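Side-chain contacts in FAD:protein FMN transferase (Vibrio cholerae, PDB 6NXI), which probably transfers the FMN moiety of FAD onto a threonine hydroxyl of target flavoproteins, using magnesium as cofactor and releasing AMP: residues A[242-245]-A[246-249]; A[81-84]-A[85-88]; A[36-39]-A[40-43]; A[73-76]-A[77-81]; A[297-301]-A[302-306]. One frame throughout, in Å; residues are numbered along the deposited sequence. Where two conformers were deposited one is given.

How the contacts relate
From the N terminus, contact 3 (36-43) comes first, two turns inside helix 32-50. Contact 4 (73-81) marks where the chain leaves V73 and enters helix 75-90, and contact 2 (81-88) carries on along the same helix; the two share V81, their centres about 11 Å apart. Contact 1 (242-249) closes a tight turn in the loop between strands 220-225 and 255-262, where the adenine of FAD is held; its nearest atoms are about 7 Å from those of contact 2. Contact 5 (297-306) closes the hairpin at the edge of the eight-stranded sheet, with its centre about 41 Å from that of contact 3. None nests within or crosses another.

Contact 1: residues A[242-245]-A[246-249]; sequences IIDP and TTGR. With FAD (flavin-adenine dinucleotide), chain B.
The backbone doubles back between D244 and R249: D244 N donates to R249 O at 2.9 Å, and D244 O takes G248 N at 2.8 Å. The D244 carboxylate then grips the start of the turn. Its CG is anti to the backbone N (chi1 -177°), which brings D244 OD1 to 2.7 Å from T246 OG1 and 3.0 Å from T246 N. Both donors reach OD1 from the same face of the carboxylate, well out of its plane, and T246 OG1 gives its proton to it. T247 OG1 accepts from R249 N at 3.0 Å, while the R249 guanidinium reaches out to a salt bridge with D120. Just before the turn, the I243 backbone pairs with the adenine edge of FAD: I243 N donates to FAD N7A at 2.9 Å and I243 O accepts from FAD N6A at 2.8 Å. P245 CG lies close to the same amino group. The arrangement is an Asx turn at D244 followed by an ST turn at T247, in the loop that binds the adenine of FAD.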
loop_
_atom_site.group_PDB
_atom_site.type_symbol
_atom_site.label_atom_id
_atom_site.label_comp_id
_atom_site.label_asym_id
_atom_site.label_seq_id
_atom_site.Cartn_x
_atom_site.Cartn_y
_atom_site.Cartn_z
ATOM N N ILE A 242 -9.276 -0.664 6.814
ATOM C CA ILE A 242 -8.674 0.700 6.872
ATOM C C ILE A 242 -9.196 1.399 8.111
ATOM O O ILE A 242 -10.406 1.608 8.234
ATOM C CB ILE A 242 -8.935 1.446 5.550
ATOM C CG1 ILE A 242 -8.197 0.745 4.394
ATOM C CG2 ILE A 242 -8.503 2.890 5.663
ATOM C CD1 ILE A 242 -8.648 1.238 3.031
ATOM N N ILE A 243 -8.301 1.718 9.030
ATOM C CA ILE A 243 -8.646 2.281 10.362
ATOM C C ILE A 243 -8.453 3.806 10.330
ATOM O O ILE A 243 -7.434 4.303 9.824
ATOM C CB ILE A 243 -7.774 1.600 11.450
ATOM C CG1 ILE A 243 -7.868 0.064 11.369
ATOM C CG2 ILE A 243 -8.128 2.162 12.834
ATOM C CD1 ILE A 243 -9.293 -0.492 11.480
ATOM N N ASP A 244 -9.371 4.539 10.938
ATOM C CA ASP A 244 -9.241 5.997 11.147
ATOM C C ASP A 244 -8.493 6.180 12.460
ATOM O O ASP A 244 -9.006 5.823 13.522
ATOM C CB ASP A 244 -10.612 6.662 11.124
ATOM C CG ASP A 244 -10.541 8.168 11.252
ATOM O OD1 ASP A 244 -9.528 8.677 11.790
ATOM O OD2 ASP A 244 -11.551 8.798 10.883
ATOM N N PRO A 245 -7.259 6.682 12.440
ATOM C CA PRO A 245 -6.471 6.794 13.674
ATOM C C PRO A 245 -7.139 7.667 14.741
ATOM O O PRO A 245 -6.849 7.442 15.905
ATOM C CB PRO A 245 -5.152 7.418 13.181
ATOM C CG PRO A 245 -5.065 6.916 11.771
ATOM C CD PRO A 245 -6.475 7.100 11.249
ATOM N N THR A 246 -8.024 8.574 14.336
ATOM C CA THR A 246 -8.666 9.557 15.251
ATOM C C THR A 246 -9.781 8.860 16.032
ATOM O O THR A 246 -9.913 9.146 17.261
ATOM C CB THR A 246 -9.122 10.810 14.489
ATOM O OG1 THR A 246 -10.217 10.534 13.617
ATOM C CG2 THR A 246 -8.001 11.429 13.681
ATOM N N THR A 247 -10.482 7.927 15.393
ATOM C CA THR A 247 -11.595 7.176 16.024
ATOM C C THR A 247 -11.113 5.850 16.622
ATOM O O THR A 247 -11.831 5.320 17.502
ATOM C CB THR A 247 -12.751 6.946 15.052
ATOM O OG1 THR A 247 -12.288 6.003 14.092
ATOM C CG2 THR A 247 -13.245 8.228 14.417
ATOM N N GLY A 248 -10.053 5.242 16.071
ATOM C CA GLY A 248 -9.659 3.888 16.460
ATOM C C GLY A 248 -10.533 2.845 15.796
ATOM O O GLY A 248 -10.319 1.643 16.048
ATOM N N ARG A 249 -11.438 3.267 14.915
ATOM C CA ARG A 249 -12.381 2.352 14.243
ATOM C C ARG A 249 -12.181 2.324 12.735
ATOM O O ARG A 249 -11.660 3.261 12.130
ATOM C CB ARG A 249 -13.817 2.785 14.529
ATOM C CG ARG A 249 -14.167 2.890 16.008
ATOM C CD ARG A 249 -15.583 3.431 16.183
ATOM N NE ARG A 249 -15.908 3.514 17.607
ATOM C CZ ARG A 249 -16.421 2.522 18.316
ATOM N NH1 ARG A 249 -16.710 1.372 17.741
ATOM N NH2 ARG A 249 -16.653 2.688 19.605
HETATM P PA FAD B . -3.981 -0.784 1.983
HETATM O O1A FAD B . -5.287 -0.131 1.705
HETATM O O2A FAD B . -2.808 -0.467 1.143
HETATM O O5B FAD B . -3.571 -0.557 3.511
HETATM C C5B FAD B . -4.473 -1.159 4.477
HETATM C C4B FAD B . -3.711 -1.923 5.532
HETATM O O4B FAD B . -2.813 -1.068 6.282
HETATM C C3B FAD B . -4.646 -2.555 6.562
HETATM O O3B FAD B . -4.973 -3.887 6.166
HETATM C C2B FAD B . -3.837 -2.475 7.862
HETATM O O2B FAD B . -2.923 -3.545 7.959
HETATM C C1B FAD B . -3.081 -1.165 7.679
HETATM N N9A FAD B . -3.773 0.042 8.077
HETATM C C8A FAD B . -5.141 0.231 8.324
HETATM N N7A FAD B . -5.425 1.493 8.532
HETATM C C5A FAD B . -4.225 2.174 8.480
HETATM C C6A FAD B . -3.905 3.528 8.659
HETATM N N6A FAD B . -4.809 4.501 8.871
HETATM N N1A FAD B . -2.611 3.867 8.484
HETATM C C2A FAD B . -1.709 2.893 8.252
HETATM N N3A FAD B . -1.898 1.581 8.059
HETATM C C4A FAD B . -3.202 1.286 8.199
HETATM N N1 FAD B . -1.434 -11.163 5.030
HETATM C C2 FAD B . -1.576 -12.457 5.483
HETATM O O2 FAD B . -2.717 -12.951 5.625
HETATM N N3 FAD B . -0.502 -13.242 5.755
HETATM C C4 FAD B . 0.786 -12.793 5.621
HETATM O O4 FAD B . 1.732 -13.515 5.905
HETATM C C4X FAD B . 0.977 -11.443 5.175
HETATM N N5 FAD B . 2.203 -10.978 5.051
HETATM C C5X FAD B . 2.362 -9.678 4.632
HETATM C C6 FAD B . 3.665 -9.151 4.515
HETATM C C7 FAD B . 3.916 -7.861 4.098
HETATM C C7M FAD B . 5.340 -7.364 3.991
HETATM C C8 FAD B . 2.814 -7.040 3.758
HETATM C C8M FAD B . 3.009 -5.615 3.309
HETATM C C9 FAD B . 1.516 -7.547 3.874
HETATM C C9A FAD B . 1.261 -8.860 4.296
HETATM N N10 FAD B . -0.026 -9.390 4.448
HETATM C C10 FAD B . -0.214 -10.688 4.888
HETATM C "C1'" FAD B . -1.205 -8.592 4.047
HETATM C "C2'" FAD B . -1.604 -7.541 5.019
HETATM O "O2'" FAD B . -2.015 -8.128 6.250
HETATM C "C3'" FAD B . -2.778 -6.737 4.436
HETATM O "O3'" FAD B . -3.928 -7.530 4.238
HETATM C "C4'" FAD B . -2.502 -6.120 3.078
HETATM O "O4'" FAD B . -1.170 -5.631 3.052
HETATM C "C5'" FAD B . -3.528 -5.062 2.722
HETATM O "O5'" FAD B . -3.073 -4.388 1.522
HETATM P P FAD B . -4.070 -3.431 0.750
HETATM O O1P FAD B . -5.391 -4.038 0.599
HETATM O O2P FAD B . -3.219 -2.969 -0.412
HETATM O O3P FAD B . -4.222 -2.329 1.884
#

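Contact 2: residues A[81-84]-A[85-88]; sequences VKEA and IRLN. With EDO (1,2-ethanediol), chain E.
E83 and R86 meet in a two-pronged salt bridge one turn apart on helix 75-90, their side chains side by side and pointing the same way. R86 presents its NE edge: R86 NE reaches E83 OE1 at 2.9 Å in a nearly straight bond of 174°, and R86 NH2 reaches E83 OE2, also at 2.9 Å. Both oxygens lie close to the guanidinium plane, but the carboxylate is turned 39° against it, and NE comes to OE1 from above the carboxylate plane while NH2 meets OE2 on its syn side. A bend in each chain, at chi2 of E83 (68°) and at chi3 of R86, folds the two ends together.

Further hydrogen bonds extend this pair. E83 OE2 also bonds T267 OG1 of helix 265-278, and R86 NH2 donates to O2 of a 1,2-ethanediol at 2.8 Å, with NH1 bonding its O1. The diol probably comes from the crystallisation liquor.

Apolar contacts are of two kinds. L87 CD1 lies 4.0 Å from E83 CG, beside the salt bridge, and elsewhere on the helix V81 CG1 touches I85 CD1 at 4.1 Å, where both residues pack against I137 of strand 135-138.

Chemically, two bonds to R86 and a third to T267 fix the rotation of the E83 carboxylate, and the arginine's positive charge probably favours its ionised form.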
loop_
_atom_site.group_PDB
_atom_site.type_symbol
_atom_site.label_atom_id
_atom_site.label_comp_id
_atom_site.label_asym_id
_atom_site.label_seq_id
_atom_site.Cartn_x
_atom_site.Cartn_y
_atom_site.Cartn_z
ATOM N N VAL A 81 10.031 2.827 6.832
ATOM C CA VAL A 81 9.487 3.529 8.026
ATOM C C VAL A 81 9.633 5.048 7.858
ATOM O O VAL A 81 8.711 5.789 8.198
ATOM C CB VAL A 81 10.106 3.018 9.346
ATOM C CG1 VAL A 81 9.609 3.844 10.516
ATOM C CG2 VAL A 81 9.742 1.555 9.556
ATOM N N LYS A 82 10.743 5.516 7.293
ATOM C CA LYS A 82 10.926 6.961 7.057
ATOM C C LYS A 82 9.822 7.499 6.138
ATOM O O LYS A 82 9.304 8.601 6.414
ATOM C CB LYS A 82 12.298 7.213 6.454
ATOM C CG LYS A 82 12.671 8.681 6.370
ATOM C CD LYS A 82 14.127 8.883 5.976
ATOM C CE LYS A 82 15.102 8.021 6.760
ATOM N NZ LYS A 82 15.388 8.533 8.131
ATOM N N GLU A 83 9.501 6.738 5.110
ATOM C CA GLU A 83 8.462 7.129 4.128
ATOM C C GLU A 83 7.125 7.107 4.869
ATOM O O GLU A 83 6.360 8.028 4.715
ATOM C CB GLU A 83 8.490 6.228 2.908
ATOM C CG GLU A 83 7.492 6.675 1.862
ATOM C CD GLU A 83 7.764 8.008 1.166
ATOM O OE1 GLU A 83 8.736 8.756 1.555
ATOM O OE2 GLU A 83 6.938 8.326 0.256
ATOM N N ALA A 84 6.889 6.137 5.715
ATOM C CA ALA A 84 5.629 6.080 6.479
ATOM C C ALA A 84 5.449 7.337 7.355
ATOM O O ALA A 84 4.285 7.864 7.518
ATOM C CB ALA A 84 5.553 4.835 7.332
ATOM N N ILE A 85 6.531 7.746 8.004
ATOM C CA ILE A 85 6.513 8.964 8.851
ATOM C C ILE A 85 6.292 10.199 7.979
ATOM O O ILE A 85 5.458 11.034 8.363
ATOM C CB ILE A 85 7.760 9.037 9.738
ATOM C CG1 ILE A 85 7.729 7.892 10.744
ATOM C CG2 ILE A 85 7.822 10.392 10.425
ATOM C CD1 ILE A 85 8.984 7.764 11.513
ATOM N N ARG A 86 6.984 10.291 6.838
ATOM C CA ARG A 86 6.820 11.452 5.946
ATOM C C ARG A 86 5.364 11.542 5.498
ATOM O O ARG A 86 4.799 12.664 5.476
ATOM C CB ARG A 86 7.725 11.343 4.724
ATOM C CG ARG A 86 7.717 12.604 3.884
ATOM C CD ARG A 86 8.507 12.424 2.620
ATOM N NE ARG A 86 7.931 11.563 1.592
ATOM C CZ ARG A 86 7.130 11.988 0.634
ATOM N NH1 ARG A 86 6.797 13.260 0.583
ATOM N NH2 ARG A 86 6.647 11.157 -0.267
ATOM N N LEU A 87 4.770 10.399 5.140
ATOM C CA LEU A 87 3.402 10.418 4.604
ATOM C C LEU A 87 2.402 10.636 5.734
ATOM O O LEU A 87 1.323 11.191 5.491
ATOM C CB LEU A 87 3.124 9.116 3.849
ATOM C CG LEU A 87 3.925 8.917 2.567
ATOM C CD1 LEU A 87 3.577 7.596 1.917
ATOM C CD2 LEU A 87 3.717 10.050 1.593
ATOM N N ASN A 88 2.757 10.250 6.941
ATOM C CA ASN A 88 1.950 10.630 8.117
ATOM C C ASN A 88 1.843 12.170 8.163
ATOM O O ASN A 88 0.725 12.677 8.323
ATOM C CB ASN A 88 2.492 10.065 9.429
ATOM C CG ASN A 88 1.731 10.600 10.621
ATOM O OD1 ASN A 88 2.097 11.653 11.209
ATOM N ND2 ASN A 88 0.695 9.858 11.024
HETATM C C1 EDO E . 4.238 14.416 -2.545
HETATM O O1 EDO E . 5.172 14.843 -1.570
HETATM C C2 EDO E . 3.900 12.990 -2.497
HETATM O O2 EDO E . 5.025 12.185 -2.275
#

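Contact 3: residues A[36-39]-A[40-43]; sequences QTEI and DRLL
Residues 36-43 are two turns of regular alpha-helix inside helix 32-50, with the i to i+4 bonds running on from D40 N to Q36 O (2.8 Å) through L43 N to I39 O. This helix packs on strands 7-14 and 17-24 and against helix 157-171.

On one flank E38 and R41 form an i to i+3 salt bridge, lying side by side with their flat groups 29° apart; R41 has two conformers, and this geometry is that of one of them. R41 comes edge-on with NE and NH2, and the carboxylate lies near the guanidinium plane. R41 NH2 meets E38 OE2 at 2.8 Å and R41 NE meets E38 OE1 at 3.0 Å, both on the syn side of the oxygens, while NE has a weak second bond to OE2. The bend at chi2 of E38 (57°) swings its carboxylate forward along the helix to reach the arginine. L42 CD1 rests 4.0 Å from E38 CG, and Y168 of helix 157-171 touches both E38 and L42.

Inward, I39 and L43 run alongside each other, I39 CG2 meeting L43 CD1 at 3.9 Å, and V165 of helix 157-171 touches L43. Q36 and D40 share a polar partner beyond the helix: Q36 NE2 and D40 OD1 both bond Y19 OH. Between these two side chains, Q36 CG lies 3.6 Å from D40 OD2.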
loop_
_atom_site.group_PDB
_atom_site.type_symbol
_atom_site.label_atom_id
_atom_site.label_comp_id
_atom_site.label_asym_id
_atom_site.label_seq_id
_atom_site.Cartn_x
_atom_site.Cartn_y
_atom_site.Cartn_z
ATOM N N GLN A 36 13.117 -15.339 -11.882
ATOM C CA GLN A 36 12.104 -15.640 -10.849
ATOM C C GLN A 36 12.784 -16.030 -9.544
ATOM O O GLN A 36 12.298 -15.710 -8.465
ATOM C CB GLN A 36 11.175 -16.771 -11.270
ATOM C CG GLN A 36 9.982 -16.932 -10.336
ATOM C CD GLN A 36 8.799 -17.570 -11.029
ATOM O OE1 GLN A 36 8.971 -18.384 -11.926
ATOM N NE2 GLN A 36 7.600 -17.258 -10.573
ATOM N N THR A 37 13.908 -16.721 -9.664
ATOM C CA THR A 37 14.644 -17.154 -8.457
ATOM C C THR A 37 15.063 -15.922 -7.644
ATOM O O THR A 37 14.906 -15.923 -6.406
ATOM C CB THR A 37 15.831 -18.039 -8.850
ATOM O OG1 THR A 37 15.389 -19.276 -9.422
ATOM C CG2 THR A 37 16.655 -18.351 -7.622
ATOM N N GLU A 38 15.571 -14.886 -8.283
ATOM C CA GLU A 38 16.019 -13.686 -7.546
ATOM C C GLU A 38 14.802 -12.889 -7.085
ATOM O O GLU A 38 14.813 -12.350 -5.997
ATOM C CB GLU A 38 16.952 -12.849 -8.398
ATOM C CG GLU A 38 17.513 -11.672 -7.633
ATOM C CD GLU A 38 18.272 -11.955 -6.353
ATOM O OE1 GLU A 38 18.595 -13.135 -6.027
ATOM O OE2 GLU A 38 18.548 -10.980 -5.661
ATOM N N ILE A 39 13.769 -12.817 -7.919
ATOM C CA ILE A 39 12.541 -12.094 -7.511
ATOM C C ILE A 39 11.992 -12.743 -6.246
ATOM O O ILE A 39 11.632 -12.036 -5.307
ATOM C CB ILE A 39 11.514 -12.108 -8.656
ATOM C CG1 ILE A 39 12.005 -11.177 -9.764
ATOM C CG2 ILE A 39 10.135 -11.737 -8.116
ATOM C CD1 ILE A 39 11.282 -11.413 -11.072
ATOM N N ASP A 40 11.898 -14.064 -6.205
ATOM C CA ASP A 40 11.421 -14.764 -4.988
ATOM C C ASP A 40 12.333 -14.432 -3.797
ATOM O O ASP A 40 11.816 -14.235 -2.708
ATOM C CB ASP A 40 11.246 -16.252 -5.240
ATOM C CG ASP A 40 10.033 -16.541 -6.106
ATOM O OD1 ASP A 40 9.083 -15.731 -6.051
ATOM O OD2 ASP A 40 10.044 -17.581 -6.786
ATOM N N ARG A 41 13.648 -14.404 -3.969
ATOM C CA ARG A 41 14.580 -14.094 -2.847
ATOM C C ARG A 41 14.334 -12.664 -2.339
ATOM O O ARG A 41 14.356 -12.426 -1.058
ATOM C CB ARG A 41 16.027 -14.278 -3.313
ATOM C CG ARG A 41 17.037 -14.294 -2.171
ATOM C CD ARG A 41 18.466 -14.059 -2.621
ATOM N NE ARG A 41 18.650 -12.704 -3.104
ATOM C CZ ARG A 41 18.749 -11.623 -2.343
ATOM N NH1 ARG A 41 18.813 -11.730 -1.028
ATOM N NH2 ARG A 41 18.853 -10.439 -2.911
ATOM N N LEU A 42 14.154 -11.708 -3.263
ATOM C CA LEU A 42 13.983 -10.282 -2.889
ATOM C C LEU A 42 12.672 -10.184 -2.112
ATOM O O LEU A 42 12.638 -9.443 -1.157
ATOM C CB LEU A 42 14.023 -9.402 -4.138
ATOM C CG LEU A 42 15.402 -9.247 -4.772
ATOM C CD1 LEU A 42 15.277 -8.713 -6.180
ATOM C CD2 LEU A 42 16.275 -8.319 -3.942
ATOM N N LEU A 43 11.619 -10.827 -2.594
ATOM C CA LEU A 43 10.307 -10.679 -1.914
ATOM C C LEU A 43 10.309 -11.402 -0.552
ATOM O O LEU A 43 9.671 -10.895 0.402
ATOM C CB LEU A 43 9.200 -11.147 -2.858
ATOM C CG LEU A 43 8.970 -10.230 -4.039
ATOM C CD1 LEU A 43 7.950 -10.851 -4.988
ATOM C CD2 LEU A 43 8.545 -8.846 -3.603
#

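Contact 4: residues A[73-76]-A[77-81]; sequences VSTQ and TLTVV
S74 turns its hydroxyl back over the first turn of helix 75-90, and T77 is the residue it meets. With chi1 at 66°, S74 OG sits between the backbone N and the carbonyl carbon, from where it accepts from T77 N at 3.1 Å, nearly straight at 166°. T77 OG1 is anti to its own carbonyl carbon (chi1 -58°) and comes to 3.0 Å from S74 OG; both hydroxyls also bond E58 OE1, so that glutamate ties them to helix 58-64. T79 OG1 gives its proton to T75 O, one turn before it, at 2.9 Å from above the carbonyl plane. T79 N bonds the same oxygen from the opposite face, so two donors grip it. From the residue before the cap, V73 CG2 reaches over to L78 CD2 at 4.0 Å, the two side chains crossing at about a right angle, and V73 CB lies 4.1 Å from T77 CG2. L78 packs further on I137 of strand 135-138. The whole is a serine N-cap with a hydrophobic staple, V73 to L78, across it.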
loop_
_atom_site.group_PDB
_atom_site.type_symbol
_atom_site.label_atom_id
_atom_site.label_comp_id
_atom_site.label_asym_id
_atom_site.label_seq_id
_atom_site.Cartn_x
_atom_site.Cartn_y
_atom_site.Cartn_z
ATOM N N VAL A 73 17.730 -1.675 12.552
ATOM C CA VAL A 73 16.996 -2.300 11.431
ATOM C C VAL A 73 17.803 -2.141 10.141
ATOM O O VAL A 73 18.774 -1.335 10.040
ATOM C CB VAL A 73 15.583 -1.706 11.306
ATOM C CG1 VAL A 73 14.735 -1.989 12.546
ATOM C CG2 VAL A 73 15.642 -0.216 11.005
ATOM N N SER A 74 17.381 -2.909 9.149
ATOM C CA SER A 74 17.981 -2.911 7.807
ATOM C C SER A 74 17.739 -1.563 7.123
ATOM O O SER A 74 16.754 -0.854 7.459
ATOM C CB SER A 74 17.400 -4.022 6.992
ATOM O OG SER A 74 16.017 -3.789 6.752
ATOM N N THR A 75 18.590 -1.247 6.151
ATOM C CA THR A 75 18.407 -0.068 5.283
ATOM C C THR A 75 17.000 -0.087 4.699
ATOM O O THR A 75 16.346 0.983 4.662
ATOM C CB THR A 75 19.436 -0.070 4.154
ATOM O OG1 THR A 75 20.671 -0.091 4.867
ATOM C CG2 THR A 75 19.304 1.119 3.240
ATOM N N GLN A 76 16.523 -1.243 4.238
ATOM C CA GLN A 76 15.195 -1.293 3.553
ATOM C C GLN A 76 14.079 -0.957 4.544
ATOM O O GLN A 76 13.231 -0.108 4.272
ATOM C CB GLN A 76 14.937 -2.647 2.891
ATOM C CG GLN A 76 15.943 -3.034 1.827
ATOM C CD GLN A 76 17.098 -3.872 2.306
ATOM O OE1 GLN A 76 17.651 -3.673 3.409
ATOM N NE2 GLN A 76 17.465 -4.835 1.462
ATOM N N THR A 77 14.096 -1.552 5.723
ATOM C CA THR A 77 13.052 -1.252 6.736
ATOM C C THR A 77 13.132 0.237 7.081
ATOM O O THR A 77 12.081 0.887 7.270
ATOM C CB THR A 77 13.248 -2.116 7.990
ATOM O OG1 THR A 77 13.201 -3.493 7.608
ATOM C CG2 THR A 77 12.205 -1.813 9.038
ATOM N N LEU A 78 14.352 0.755 7.314
ATOM C CA LEU A 78 14.514 2.185 7.639
ATOM C C LEU A 78 13.864 3.042 6.538
ATOM O O LEU A 78 13.113 3.949 6.884
ATOM C CB LEU A 78 16.010 2.481 7.828
ATOM C CG LEU A 78 16.377 3.733 8.612
ATOM C CD1 LEU A 78 15.856 4.990 7.935
ATOM C CD2 LEU A 78 15.923 3.640 10.032
ATOM N N THR A 79 14.122 2.747 5.260
ATOM C CA THR A 79 13.594 3.524 4.123
ATOM C C THR A 79 12.063 3.515 4.203
ATOM O O THR A 79 11.456 4.579 4.001
ATOM C CB THR A 79 14.128 2.980 2.806
ATOM O OG1 THR A 79 15.560 3.129 2.881
ATOM C CG2 THR A 79 13.544 3.720 1.613
ATOM N N VAL A 80 11.458 2.350 4.450
ATOM C CA VAL A 80 9.979 2.233 4.460
ATOM C C VAL A 80 9.393 2.940 5.673
ATOM O O VAL A 80 8.437 3.703 5.535
ATOM C CB VAL A 80 9.575 0.754 4.387
ATOM C CG1 VAL A 80 8.074 0.606 4.580
ATOM C CG2 VAL A 80 10.066 0.140 3.078
ATOM N N VAL A 81 10.031 2.827 6.832
ATOM C CA VAL A 81 9.487 3.529 8.026
ATOM C C VAL A 81 9.633 5.048 7.858
ATOM O O VAL A 81 8.711 5.789 8.198
ATOM C CB VAL A 81 10.106 3.018 9.346
ATOM C CG1 VAL A 81 9.609 3.844 10.516
ATOM C CG2 VAL A 81 9.742 1.555 9.556
#

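Contact 5: residues A[297-301]-A[302-306]; sequences IVKTD and DGFKE
K299 leaves the strand with CG anti to the backbone N (chi1 179°), then bends at chi2 (83°) and again at chi4, curling its end over the turn towards G303 and F304. K299 NZ donates to G303 O at 2.9 Å, in the carbonyl plane on a lone pair, and to T300 O at 3.1 Å. K299 NZ also lies over the face of the F304 ring, 4.9 Å from its centroid in a cation-pi contact, and K299 CD packs obliquely on the ring, 3.5 Å from F304 CE1. These residues close the antiparallel beta hairpin of strands 294-299 and 304-308, where V298 and K305 make the hydrogen-bonded pair, V298 N to K305 O at 2.8 Å. G303 O takes a second bond from T300 N, which comes from above its carbonyl plane. Away from the K299 and F304 pair, T300 CG2 presses against K305 CB at 3.5 Å, tighter than usual for two carbons. Towards the sheet, V256 of strand 255-262 packs against both K299 and F304.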
loop_
_atom_site.group_PDB
_atom_site.type_symbol
_atom_site.label_atom_id
_atom_site.label_comp_id
_atom_site.label_asym_id
_atom_site.label_seq_id
_atom_site.Cartn_x
_atom_site.Cartn_y
_atom_site.Cartn_z
ATOM N N ILE A 297 -13.144 7.863 -5.910
ATOM C CA ILE A 297 -14.563 7.550 -6.180
ATOM C C ILE A 297 -15.300 7.617 -4.856
ATOM O O ILE A 297 -14.865 6.987 -3.894
ATOM C CB ILE A 297 -14.668 6.180 -6.840
ATOM C CG1 ILE A 297 -13.886 6.183 -8.160
ATOM C CG2 ILE A 297 -16.141 5.839 -7.017
ATOM C CD1 ILE A 297 -13.871 4.868 -8.811
ATOM N N VAL A 298 -16.391 8.376 -4.822
ATOM C CA VAL A 298 -17.141 8.591 -3.563
ATOM C C VAL A 298 -18.595 8.266 -3.818
ATOM O O VAL A 298 -19.066 8.454 -4.957
ATOM C CB VAL A 298 -16.948 9.996 -2.969
ATOM C CG1 VAL A 298 -15.492 10.416 -3.124
ATOM C CG2 VAL A 298 -17.877 11.030 -3.552
ATOM N N LYS A 299 -19.215 7.735 -2.778
ATOM C CA LYS A 299 -20.673 7.435 -2.749
ATOM C C LYS A 299 -21.413 8.740 -2.462
ATOM O O LYS A 299 -21.134 9.327 -1.413
ATOM C CB LYS A 299 -20.934 6.357 -1.691
ATOM C CG LYS A 299 -22.388 5.936 -1.519
ATOM C CD LYS A 299 -22.837 4.892 -2.522
ATOM C CE LYS A 299 -24.347 4.742 -2.530
ATOM N NZ LYS A 299 -24.992 5.771 -3.379
ATOM N N THR A 300 -22.319 9.140 -3.356
ATOM C CA THR A 300 -23.178 10.343 -3.202
ATOM C C THR A 300 -24.531 9.884 -2.673
ATOM O O THR A 300 -24.727 8.683 -2.454
ATOM C CB THR A 300 -23.358 11.096 -4.519
ATOM O OG1 THR A 300 -24.168 10.270 -5.353
ATOM C CG2 THR A 300 -22.042 11.419 -5.195
ATOM N N ASP A 301 -25.431 10.828 -2.448
ATOM C CA ASP A 301 -26.762 10.511 -1.896
ATOM C C ASP A 301 -27.474 9.443 -2.741
ATOM O O ASP A 301 -28.071 8.542 -2.112
ATOM C CB ASP A 301 -27.595 11.781 -1.788
ATOM C CG ASP A 301 -28.852 11.566 -0.984
ATOM O OD1 ASP A 301 -28.736 11.025 0.156
ATOM O OD2 ASP A 301 -29.923 11.909 -1.530
ATOM N N ASP A 302 -27.425 9.514 -4.078
ATOM C CA ASP A 302 -28.144 8.537 -4.946
ATOM C C ASP A 302 -27.234 7.913 -6.024
ATOM O O ASP A 302 -27.740 7.408 -7.032
ATOM C CB ASP A 302 -29.390 9.191 -5.544
ATOM C CG ASP A 302 -29.128 10.468 -6.329
ATOM O OD1 ASP A 302 -27.945 10.825 -6.489
ATOM O OD2 ASP A 302 -30.124 11.111 -6.752
ATOM N N GLY A 303 -25.924 7.915 -5.847
ATOM C CA GLY A 303 -25.031 7.260 -6.811
ATOM C C GLY A 303 -23.585 7.396 -6.391
ATOM O O GLY A 303 -23.271 7.137 -5.212
ATOM N N PHE A 304 -22.752 7.748 -7.350
ATOM C CA PHE A 304 -21.286 7.818 -7.193
ATOM C C PHE A 304 -20.790 9.015 -7.981
ATOM O O PHE A 304 -21.461 9.461 -8.945
ATOM C CB PHE A 304 -20.586 6.544 -7.678
ATOM C CG PHE A 304 -21.034 5.286 -7.000
ATOM C CD1 PHE A 304 -20.458 4.884 -5.810
ATOM C CD2 PHE A 304 -22.081 4.529 -7.514
ATOM C CE1 PHE A 304 -20.882 3.745 -5.144
ATOM C CE2 PHE A 304 -22.479 3.368 -6.859
ATOM C CZ PHE A 304 -21.918 3.005 -5.659
ATOM N N LYS A 305 -19.636 9.517 -7.558
ATOM C CA LYS A 305 -18.984 10.678 -8.178
ATOM C C LYS A 305 -17.479 10.409 -8.172
ATOM O O LYS A 305 -16.985 9.670 -7.282
ATOM C CB LYS A 305 -19.398 11.940 -7.421
ATOM C CG LYS A 305 -18.742 13.226 -7.881
ATOM C CD LYS A 305 -18.867 14.345 -6.866
ATOM C CE LYS A 305 -20.165 15.104 -6.982
ATOM N NZ LYS A 305 -20.290 16.109 -5.899
ATOM N N GLU A 306 -16.791 10.922 -9.173
ATOM C CA GLU A 306 -15.316 10.871 -9.205
ATOM C C GLU A 306 -14.775 12.269 -8.951
ATOM O O GLU A 306 -15.325 13.247 -9.469
ATOM C CB GLU A 306 -14.757 10.447 -10.557
ATOM C CG GLU A 306 -15.640 9.492 -11.310
ATOM C CD GLU A 306 -14.949 8.882 -12.514
ATOM O OE1 GLU A 306 -14.087 9.564 -13.118
ATOM O OE2 GLU A 306 -15.300 7.748 -12.850
#